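PDB 2WAN: pullulanase from Bacillus acidopullulyticus, which catalyses the hydrolysis of alpha-1,6-glucosidic linkages in pullulan and probably debranches related starch-derived glucans. Local coordinates for residues 229-234 and 251-256; 870-875 and 914-919; 878-883 and 908-913. All blocks are in the same frame, centred on the assembly; numbering follows the deposited sequence.

Interaction 1: residues 229-234 and 251-256; sequences VSLTVP and VFDSVN
One carboxamide nitrogen, ND2 of N256, joins a strand to the turn that ends another, though the two strands do not pair: it donates to S230 O at 3.0 Å across the gap and to D253 OD1 at 2.6 Å within its own segment. Neither partner lies exactly in the amide plane, but the two bonds are fairly straight (152° and 155°) and together fix how the amide is turned. The OD1 used here receives ND2 through its syn lone pair and also accepts from the hydroxyl of Y212. The other end of the amide is held too, since N256 OD1 takes a proton from a water 2.8 Å away that itself accepts from T232 N. D253 OD2 looks after its own chain, receiving N256 N at 2.7 Å from above the carboxylate plane, an Asx motif, plus a weak bond from V255 N. With CG between the backbone N and the carbonyl carbon (chi1 66°), the D253 carboxylate folds toward this turn.

Carbon fills in around the polar knot. L231 CD1 lies 3.4 Å from D253 OD2 and 3.7 Å from V255 CB, its chain crossing that of V255 at about a right angle, while V229 CG1 approaches N256 ND2 at 4.0 Å. L231 also meets F242 of strand 238-245. The contact thus sets edge strand 223-233 of one X25-region sheet against the turn that follows edge strand 250-253 of another. A buried carboxylate with this many donors is probably ionised, and the join combines a polar network with the packing of L231 on V255.

Interaction 2: residues 870-875 and 914-919; sequences VMYNPN and ISTLIL
Y872 and T916 face each other in a non-hydrogen-bonded antiparallel pair, their side chains side by side and pointing the same way. Y872 carries CG anti to its carbonyl carbon (chi1 -48°), which sets the ring beside the threonine: T916 OG1 sits at the ring edge, in its plane, 3.7 Å from Y872 CD1. The other branch of T916, the methyl CG2, lies both 3.9 Å from Y872 CD1 and 3.9 Å from V870 CG1, filling the space between those two residues. V870 and I918 continue the same face. On the other face M871 and L917 meet through their CB atoms at 4.3 Å, after which the extended M871 chain leads away from the strand.

Between them the backbones exchange paired bonds, M871 with L917 and N873 with S915. The regular pattern breaks at N873, which faces both I914 and S915: a G1 beta bulge, with I914 in a left-handed backbone conformation. I914 N reaches on to N875 O at 3.0 Å, and I914 CG1 rests 3.6 Å from that same oxygen. N873 holds its CG trans to the backbone N (chi1 178°), placing OD1 where N875 ND2 meets it nearly end-on and N875 N, closing an Asx turn, comes from well above the carbonyl plane. Its ND2 turns to P912 O and T877 O, so both ends of this buried amide are used.

Helix 753-769 covers the Y872 and T916 face: the tyrosine hydroxyl bonds to T769, and T916 touches L762 and A765. Strand 852-856 flanks V870 and Y872, strand 888-893 flanks I918, and strand 879-882 packs under M871 and N873.

Interaction 3: residues 878-883 and 908-913; sequences SQTLNL and NVQVPA
Q879 pairs with V911 and L881 with V909, each through two backbone bonds; the shortest, V911 N to Q879 O, spans 2.7 Å and the donor meets the oxygen almost head-on. The two non-hydrogen-bonded pairs between and beside them, T880 with Q910 and N882 with N908, put their side chains on the outer face. There N908, with CG trans to its backbone N (chi1 -165°), swings its amide across the neighbouring strand, passing obliquely over T880 and against N882. If N908 were an alanine, the amide covering these two would be gone, and the N882 side chain is likely to be left freer to turn. Further along, the stretched chain of Q910 lies with CG 3.8 Å from S878 CB, and S878 OG bonds to a glycerol probably left from crystallisation.

The face that carries L881, V909 and V911 is largely apolar, with Q879 at one end, beside N873 and T851. V909 CG1 takes the tight place between its backbone N and carbonyl carbon (chi1 67°), which brings it 4.1 Å from L881 CB and 4.0 Å from L883 CD2.

One shell out, L881 rests on I869 and M871, V909 and V911 on L917, L883 on W888, and P912 on L893. A two-stranded antiparallel sheet laid face to face on a larger one is the layered all-beta design of the C-terminal domain in alpha-amylase family enzymes.

Overall arrangement
Interactions 2 and 3 form one unit in the C-terminal all-beta domain, their centres about 8 Å apart. Interaction 3 nests inside the loop closed by interaction 2: the chain leaves the larger sheet for 879-882, goes back with 888-893, leaves again for 908-911 and returns in 915-920. The sheets touch where N873 ND2 meets P912 O (3.1 Å, a probable hydrogen bond), N873 OD1 packs 3.3 Å from Q879 CG, and L919 meets L883. Interaction 1, in the distant X25 region, is centred about 67 Å from the centre of interaction 2 and 71 Å from that of interaction 3. None uses strands of the parallel barrel, where family members carry their active site; interaction 2 touches the catalytic domain through helix 753-769, which directly precedes barrel strand 773-777.

Interaction 1: residues 229-234 and 251-256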
loop_
_atom_site.group_PDB
_atom_site.type_symbol
_atom_site.label_atom_id
_atom_site.label_comp_id
_atom_site.label_asym_id
_atom_site.label_seq_id
_atom_site.Cartn_x
_atom_site.Cartn_y
_atom_site.Cartn_z
ATOM N N VAL A 229 -41.146 21.131 11.659
ATOM C CA VAL A 229 -41.198 22.319 12.515
ATOM C C VAL A 229 -41.308 23.583 11.663
ATOM O O VAL A 229 -40.521 23.779 10.728
ATOM C CB VAL A 229 -39.960 22.425 13.457
ATOM C CG1 VAL A 229 -40.064 23.664 14.348
ATOM C CG2 VAL A 229 -39.823 21.183 14.322
ATOM N N SER A 230 -42.279 24.434 11.994
ATOM C CA SER A 230 -42.453 25.738 11.332
ATOM C C SER A 230 -41.554 26.805 11.939
ATOM O O SER A 230 -41.468 26.933 13.164
ATOM C CB SER A 230 -43.911 26.207 11.416
ATOM O OG SER A 230 -44.769 25.293 10.758
ATOM N N LEU A 231 -40.910 27.574 11.061
ATOM C CA LEU A 231 -39.993 28.649 11.444
ATOM C C LEU A 231 -40.234 29.885 10.576
ATOM O O LEU A 231 -40.037 29.844 9.358
ATOM C CB LEU A 231 -38.533 28.184 11.305
ATOM C CG LEU A 231 -37.385 29.197 11.439
ATOM C CD1 LEU A 231 -37.161 29.580 12.885
ATOM C CD2 LEU A 231 -36.104 28.634 10.852
ATOM N N THR A 232 -40.664 30.978 11.202
ATOM C CA THR A 232 -40.792 32.251 10.498
ATOM C C THR A 232 -39.638 33.183 10.876
ATOM O O THR A 232 -39.382 33.428 12.055
ATOM C CB THR A 232 -42.162 32.934 10.744
ATOM O OG1 THR A 232 -42.360 33.122 12.147
ATOM C CG2 THR A 232 -43.290 32.081 10.212
ATOM N N VAL A 233 -38.931 33.660 9.855
ATOM C CA VAL A 233 -37.812 34.584 10.020
ATOM C C VAL A 233 -38.305 36.001 9.712
ATOM O O VAL A 233 -38.775 36.261 8.600
ATOM C CB VAL A 233 -36.614 34.196 9.108
ATOM C CG1 VAL A 233 -35.490 35.226 9.195
ATOM C CG2 VAL A 233 -36.093 32.821 9.485
ATOM N N PRO A 234 -38.204 36.917 10.700
ATOM C CA PRO A 234 -38.771 38.267 10.595
ATOM C C PRO A 234 -38.111 39.142 9.529
ATOM O O PRO A 234 -37.105 38.747 8.932
ATOM C CB PRO A 234 -38.512 38.862 11.985
ATOM C CG PRO A 234 -37.319 38.123 12.489
ATOM C CD PRO A 234 -37.499 36.724 11.982
ATOM N N VAL A 251 -35.398 18.739 19.655
ATOM C CA VAL A 251 -34.997 19.639 18.584
ATOM C C VAL A 251 -35.520 21.035 18.901
ATOM O O VAL A 251 -36.715 21.215 19.152
ATOM C CB VAL A 251 -35.559 19.161 17.214
ATOM C CG1 VAL A 251 -35.316 20.202 16.122
ATOM C CG2 VAL A 251 -34.962 17.806 16.840
ATOM N N PHE A 252 -34.617 22.012 18.894
ATOM C CA PHE A 252 -34.959 23.396 19.184
ATOM C C PHE A 252 -34.399 24.304 18.105
ATOM O O PHE A 252 -33.437 23.953 17.425
ATOM C CB PHE A 252 -34.349 23.839 20.525
ATOM C CG PHE A 252 -34.772 23.008 21.700
ATOM C CD1 PHE A 252 -36.022 23.198 22.288
ATOM C CD2 PHE A 252 -33.916 22.051 22.231
ATOM C CE1 PHE A 252 -36.413 22.435 23.385
ATOM C CE2 PHE A 252 -34.296 21.284 23.329
ATOM C CZ PHE A 252 -35.548 21.479 23.907
ATOM N N ASP A 253 -35.005 25.476 17.955
ATOM C CA ASP A 253 -34.369 26.588 17.251
ATOM C C ASP A 253 -34.462 27.839 18.120
ATOM O O ASP A 253 -35.301 27.912 19.020
ATOM C CB ASP A 253 -34.962 26.807 15.851
ATOM C CG ASP A 253 -36.418 27.251 15.882
ATOM O OD1 ASP A 253 -37.306 26.384 15.741
ATOM O OD2 ASP A 253 -36.678 28.466 16.029
ATOM N N SER A 254 -33.596 28.815 17.848
ATOM C CA SER A 254 -33.475 30.005 18.692
ATOM C C SER A 254 -34.595 31.032 18.487
ATOM O O SER A 254 -34.706 31.986 19.260
ATOM C CB SER A 254 -32.104 30.664 18.494
ATOM O OG SER A 254 -31.934 31.086 17.148
ATOM N N VAL A 255 -35.416 30.844 17.454
ATOM C CA VAL A 255 -36.559 31.727 17.219
ATOM C C VAL A 255 -37.790 31.231 17.978
ATOM O O VAL A 255 -38.434 32.006 18.693
ATOM C CB VAL A 255 -36.870 31.899 15.712
ATOM C CG1 VAL A 255 -38.093 32.796 15.498
ATOM C CG2 VAL A 255 -35.667 32.469 14.980
ATOM N N ASN A 256 -38.111 29.945 17.822
ATOM C CA ASN A 256 -39.236 29.333 18.535
ATOM C C ASN A 256 -38.956 29.140 20.024
ATOM O O ASN A 256 -39.886 29.118 20.835
ATOM C CB ASN A 256 -39.634 27.992 17.907
ATOM C CG ASN A 256 -40.248 28.146 16.523
ATOM O OD1 ASN A 256 -41.204 28.891 16.334
ATOM N ND2 ASN A 256 -39.705 27.421 15.549
HETATM O O HOH W 1 -41.646 30.480 14.060
#

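Interaction 2: residues 870-875 and 914-919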
loop_
_atom_site.group_PDB
_atom_site.type_symbol
_atom_site.label_atom_id
_atom_site.label_comp_id
_atom_site.label_asym_id
_atom_site.label_seq_id
_atom_site.Cartn_x
_atom_site.Cartn_y
_atom_site.Cartn_z
ATOM N N VAL A 870 1.037 7.031 -33.392
ATOM C CA VAL A 870 0.768 5.659 -32.955
ATOM C C VAL A 870 -0.726 5.395 -33.186
ATOM O O VAL A 870 -1.558 6.240 -32.859
ATOM C CB VAL A 870 1.059 5.473 -31.432
ATOM C CG1 VAL A 870 0.633 4.078 -30.927
ATOM C CG2 VAL A 870 2.543 5.719 -31.123
ATOM N N MET A 871 -1.064 4.223 -33.729
ATOM C CA MET A 871 -2.475 3.801 -33.828
ATOM C C MET A 871 -2.645 2.346 -33.409
ATOM O O MET A 871 -1.931 1.464 -33.918
ATOM C CB MET A 871 -3.013 3.990 -35.257
ATOM C CG MET A 871 -4.455 3.492 -35.410
ATOM S SD MET A 871 -5.104 4.021 -36.997
ATOM C CE MET A 871 -6.438 2.829 -37.203
ATOM N N TYR A 872 -3.580 2.108 -32.487
ATOM C CA TYR A 872 -3.937 0.757 -32.054
ATOM C C TYR A 872 -5.153 0.317 -32.847
ATOM O O TYR A 872 -6.176 1.010 -32.838
ATOM C CB TYR A 872 -4.289 0.721 -30.562
ATOM C CG TYR A 872 -3.314 1.424 -29.643
ATOM C CD1 TYR A 872 -1.964 1.094 -29.628
ATOM C CD2 TYR A 872 -3.767 2.390 -28.755
ATOM C CE1 TYR A 872 -1.066 1.757 -28.751
ATOM C CE2 TYR A 872 -2.891 3.056 -27.896
ATOM C CZ TYR A 872 -1.551 2.732 -27.906
ATOM O OH TYR A 872 -0.708 3.392 -27.043
ATOM N N ASN A 873 -5.031 -0.812 -33.536
ATOM C CA ASN A 873 -6.163 -1.427 -34.254
ATOM C C ASN A 873 -6.487 -2.825 -33.721
ATOM O O ASN A 873 -5.892 -3.800 -34.185
ATOM C CB ASN A 873 -5.898 -1.526 -35.757
ATOM C CG ASN A 873 -7.054 -2.201 -36.482
ATOM O OD1 ASN A 873 -8.176 -2.157 -35.995
ATOM N ND2 ASN A 873 -6.780 -2.846 -37.597
ATOM N N PRO A 874 -7.443 -2.926 -32.775
ATOM C CA PRO A 874 -7.810 -4.226 -32.198
ATOM C C PRO A 874 -8.748 -5.053 -33.069
ATOM O O PRO A 874 -9.017 -6.213 -32.753
ATOM C CB PRO A 874 -8.538 -3.837 -30.915
ATOM C CG PRO A 874 -9.122 -2.497 -31.213
ATOM C CD PRO A 874 -8.104 -1.810 -32.072
ATOM N N ASN A 875 -9.235 -4.456 -34.145
ATOM C CA ASN A 875 -10.247 -5.092 -34.984
ATOM C C ASN A 875 -9.693 -6.184 -35.880
ATOM O O ASN A 875 -8.502 -6.210 -36.194
ATOM C CB ASN A 875 -10.963 -4.022 -35.795
ATOM C CG ASN A 875 -11.549 -2.960 -34.918
ATOM O OD1 ASN A 875 -12.491 -3.218 -34.163
ATOM N ND2 ASN A 875 -10.966 -1.759 -34.967
ATOM N N ILE A 914 -5.547 -6.367 -35.789
ATOM C CA ILE A 914 -4.976 -6.628 -34.446
ATOM C C ILE A 914 -3.487 -6.251 -34.369
ATOM O O ILE A 914 -2.617 -7.105 -34.177
ATOM C CB ILE A 914 -5.172 -8.098 -33.972
ATOM C CG1 ILE A 914 -6.510 -8.650 -34.483
ATOM C CG2 ILE A 914 -5.098 -8.189 -32.438
ATOM C CD1 ILE A 914 -6.819 -10.047 -33.959
ATOM N N SER A 915 -3.206 -4.964 -34.554
ATOM C CA SER A 915 -1.818 -4.514 -34.530
ATOM C C SER A 915 -1.695 -3.053 -34.143
ATOM O O SER A 915 -2.695 -2.329 -33.986
ATOM C CB SER A 915 -1.179 -4.723 -35.913
ATOM O OG SER A 915 -1.630 -3.727 -36.818
ATOM N N THR A 916 -0.443 -2.635 -33.981
ATOM C CA THR A 916 -0.117 -1.242 -33.681
ATOM C C THR A 916 0.720 -0.676 -34.814
ATOM O O THR A 916 1.694 -1.301 -35.259
ATOM C CB THR A 916 0.653 -1.133 -32.328
ATOM O OG1 THR A 916 -0.176 -1.637 -31.279
ATOM C CG2 THR A 916 1.020 0.350 -32.025
ATOM N N LEU A 917 0.309 0.488 -35.310
ATOM C CA LEU A 917 1.046 1.215 -36.354
ATOM C C LEU A 917 1.866 2.292 -35.667
ATOM O O LEU A 917 1.358 2.966 -34.772
ATOM C CB LEU A 917 0.059 1.898 -37.324
ATOM C CG LEU A 917 0.668 2.847 -38.373
ATOM C CD1 LEU A 917 1.223 2.048 -39.554
ATOM C CD2 LEU A 917 -0.358 3.892 -38.831
ATOM N N ILE A 918 3.129 2.448 -36.067
ATOM C CA ILE A 918 3.935 3.586 -35.640
ATOM C C ILE A 918 4.578 4.249 -36.848
ATOM O O ILE A 918 5.181 3.582 -37.691
ATOM C CB ILE A 918 5.028 3.187 -34.625
ATOM C CG1 ILE A 918 4.393 2.369 -33.494
ATOM C CG2 ILE A 918 5.712 4.491 -34.050
ATOM C CD1 ILE A 918 5.358 1.810 -32.491
ATOM N N LEU A 919 4.399 5.560 -36.941
ATOM C CA LEU A 919 5.006 6.365 -37.998
ATOM C C LEU A 919 5.776 7.499 -37.386
ATOM O O LEU A 919 5.497 7.893 -36.261
ATOM C CB LEU A 919 3.929 7.039 -38.838
ATOM C CG LEU A 919 2.779 6.197 -39.358
ATOM C CD1 LEU A 919 1.686 7.149 -39.817
ATOM C CD2 LEU A 919 3.245 5.319 -40.489
#

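Interaction 3: residues 878-883 and 908-913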
loop_
_atom_site.group_PDB
_atom_site.type_symbol
_atom_site.label_atom_id
_atom_site.label_comp_id
_atom_site.label_asym_id
_atom_site.label_seq_id
_atom_site.Cartn_x
_atom_site.Cartn_y
_atom_site.Cartn_z
ATOM N N SER A 878 -8.258 -4.842 -41.412
ATOM C CA SER A 878 -7.369 -3.690 -41.530
ATOM C C SER A 878 -8.198 -2.420 -41.499
ATOM O O SER A 878 -9.378 -2.423 -41.873
ATOM C CB SER A 878 -6.529 -3.756 -42.809
ATOM O OG SER A 878 -7.365 -3.640 -43.956
ATOM N N GLN A 879 -7.575 -1.331 -41.045
ATOM C CA GLN A 879 -8.244 -0.057 -40.903
ATOM C C GLN A 879 -7.332 1.027 -41.450
ATOM O O GLN A 879 -6.114 0.899 -41.401
ATOM C CB GLN A 879 -8.556 0.224 -39.440
ATOM C CG GLN A 879 -9.433 -0.831 -38.767
ATOM C CD GLN A 879 -10.864 -0.791 -39.257
ATOM O OE1 GLN A 879 -11.456 0.277 -39.392
ATOM N NE2 GLN A 879 -11.442 -1.961 -39.493
ATOM N N THR A 880 -7.917 2.094 -41.972
ATOM C CA THR A 880 -7.115 3.145 -42.577
ATOM C C THR A 880 -7.100 4.406 -41.726
ATOM O O THR A 880 -8.056 4.705 -41.023
ATOM C CB THR A 880 -7.603 3.480 -44.002
ATOM O OG1 THR A 880 -8.944 3.979 -43.932
ATOM C CG2 THR A 880 -7.581 2.230 -44.870
ATOM N N LEU A 881 -5.978 5.120 -41.790
ATOM C CA LEU A 881 -5.802 6.355 -41.054
ATOM C C LEU A 881 -5.440 7.496 -42.004
ATOM O O LEU A 881 -4.501 7.375 -42.774
ATOM C CB LEU A 881 -4.670 6.181 -40.024
ATOM C CG LEU A 881 -4.326 7.449 -39.241
ATOM C CD1 LEU A 881 -5.456 7.818 -38.292
ATOM C CD2 LEU A 881 -3.056 7.225 -38.445
ATOM N N ASN A 882 -6.174 8.602 -41.910
ATOM C CA ASN A 882 -5.830 9.817 -42.638
ATOM C C ASN A 882 -4.680 10.507 -41.949
ATOM O O ASN A 882 -4.701 10.655 -40.729
ATOM C CB ASN A 882 -7.045 10.724 -42.718
ATOM C CG ASN A 882 -8.092 10.165 -43.672
ATOM O OD1 ASN A 882 -7.756 9.778 -44.782
ATOM N ND2 ASN A 882 -9.336 10.076 -43.226
ATOM N N LEU A 883 -3.678 10.913 -42.722
ATOM C CA LEU A 883 -2.463 11.466 -42.120
ATOM C C LEU A 883 -2.390 12.990 -42.235
ATOM O O LEU A 883 -2.921 13.569 -43.197
ATOM C CB LEU A 883 -1.220 10.826 -42.735
ATOM C CG LEU A 883 -1.063 9.313 -42.584
ATOM C CD1 LEU A 883 0.072 8.821 -43.480
ATOM C CD2 LEU A 883 -0.797 8.975 -41.113
ATOM N N ASN A 908 -2.650 8.811 -46.410
ATOM C CA ASN A 908 -3.441 7.762 -45.807
ATOM C C ASN A 908 -2.542 6.547 -45.635
ATOM O O ASN A 908 -1.575 6.363 -46.387
ATOM C CB ASN A 908 -4.642 7.441 -46.723
ATOM C CG ASN A 908 -5.717 6.619 -46.045
ATOM O OD1 ASN A 908 -6.558 7.143 -45.304
ATOM N ND2 ASN A 908 -5.742 5.327 -46.352
ATOM N N VAL A 909 -2.845 5.725 -44.636
ATOM C CA VAL A 909 -2.072 4.498 -44.402
ATOM C C VAL A 909 -2.970 3.396 -43.839
ATOM O O VAL A 909 -3.912 3.669 -43.079
ATOM C CB VAL A 909 -0.843 4.761 -43.462
ATOM C CG1 VAL A 909 -1.290 5.120 -42.058
ATOM C CG2 VAL A 909 0.134 3.565 -43.459
ATOM N N GLN A 910 -2.677 2.157 -44.225
ATOM C CA GLN A 910 -3.451 1.008 -43.768
ATOM C C GLN A 910 -2.767 0.341 -42.569
ATOM O O GLN A 910 -1.552 0.129 -42.574
ATOM C CB GLN A 910 -3.627 0.024 -44.927
ATOM C CG GLN A 910 -4.606 -1.103 -44.645
ATOM C CD GLN A 910 -4.856 -1.957 -45.872
ATOM O OE1 GLN A 910 -5.198 -1.446 -46.939
ATOM N NE2 GLN A 910 -4.677 -3.261 -45.730
ATOM N N VAL A 911 -3.545 0.059 -41.530
ATOM C CA VAL A 911 -3.042 -0.584 -40.335
ATOM C C VAL A 911 -3.572 -2.006 -40.295
ATOM O O VAL A 911 -4.795 -2.188 -40.194
ATOM C CB VAL A 911 -3.527 0.134 -39.049
ATOM C CG1 VAL A 911 -2.956 -0.563 -37.819
ATOM C CG2 VAL A 911 -3.145 1.646 -39.079
ATOM N N PRO A 912 -2.677 -3.018 -40.342
ATOM C CA PRO A 912 -3.177 -4.409 -40.314
ATOM C C PRO A 912 -4.042 -4.759 -39.100
ATOM O O PRO A 912 -3.968 -4.106 -38.043
ATOM C CB PRO A 912 -1.897 -5.260 -40.296
ATOM C CG PRO A 912 -0.829 -4.396 -40.830
ATOM C CD PRO A 912 -1.211 -2.963 -40.501
ATOM N N ALA A 913 -4.870 -5.788 -39.270
ATOM C CA ALA A 913 -5.727 -6.313 -38.209
ATOM C C ALA A 913 -4.928 -6.625 -36.942
ATOM O O ALA A 913 -3.777 -7.078 -37.026
ATOM C CB ALA A 913 -6.422 -7.574 -38.695
#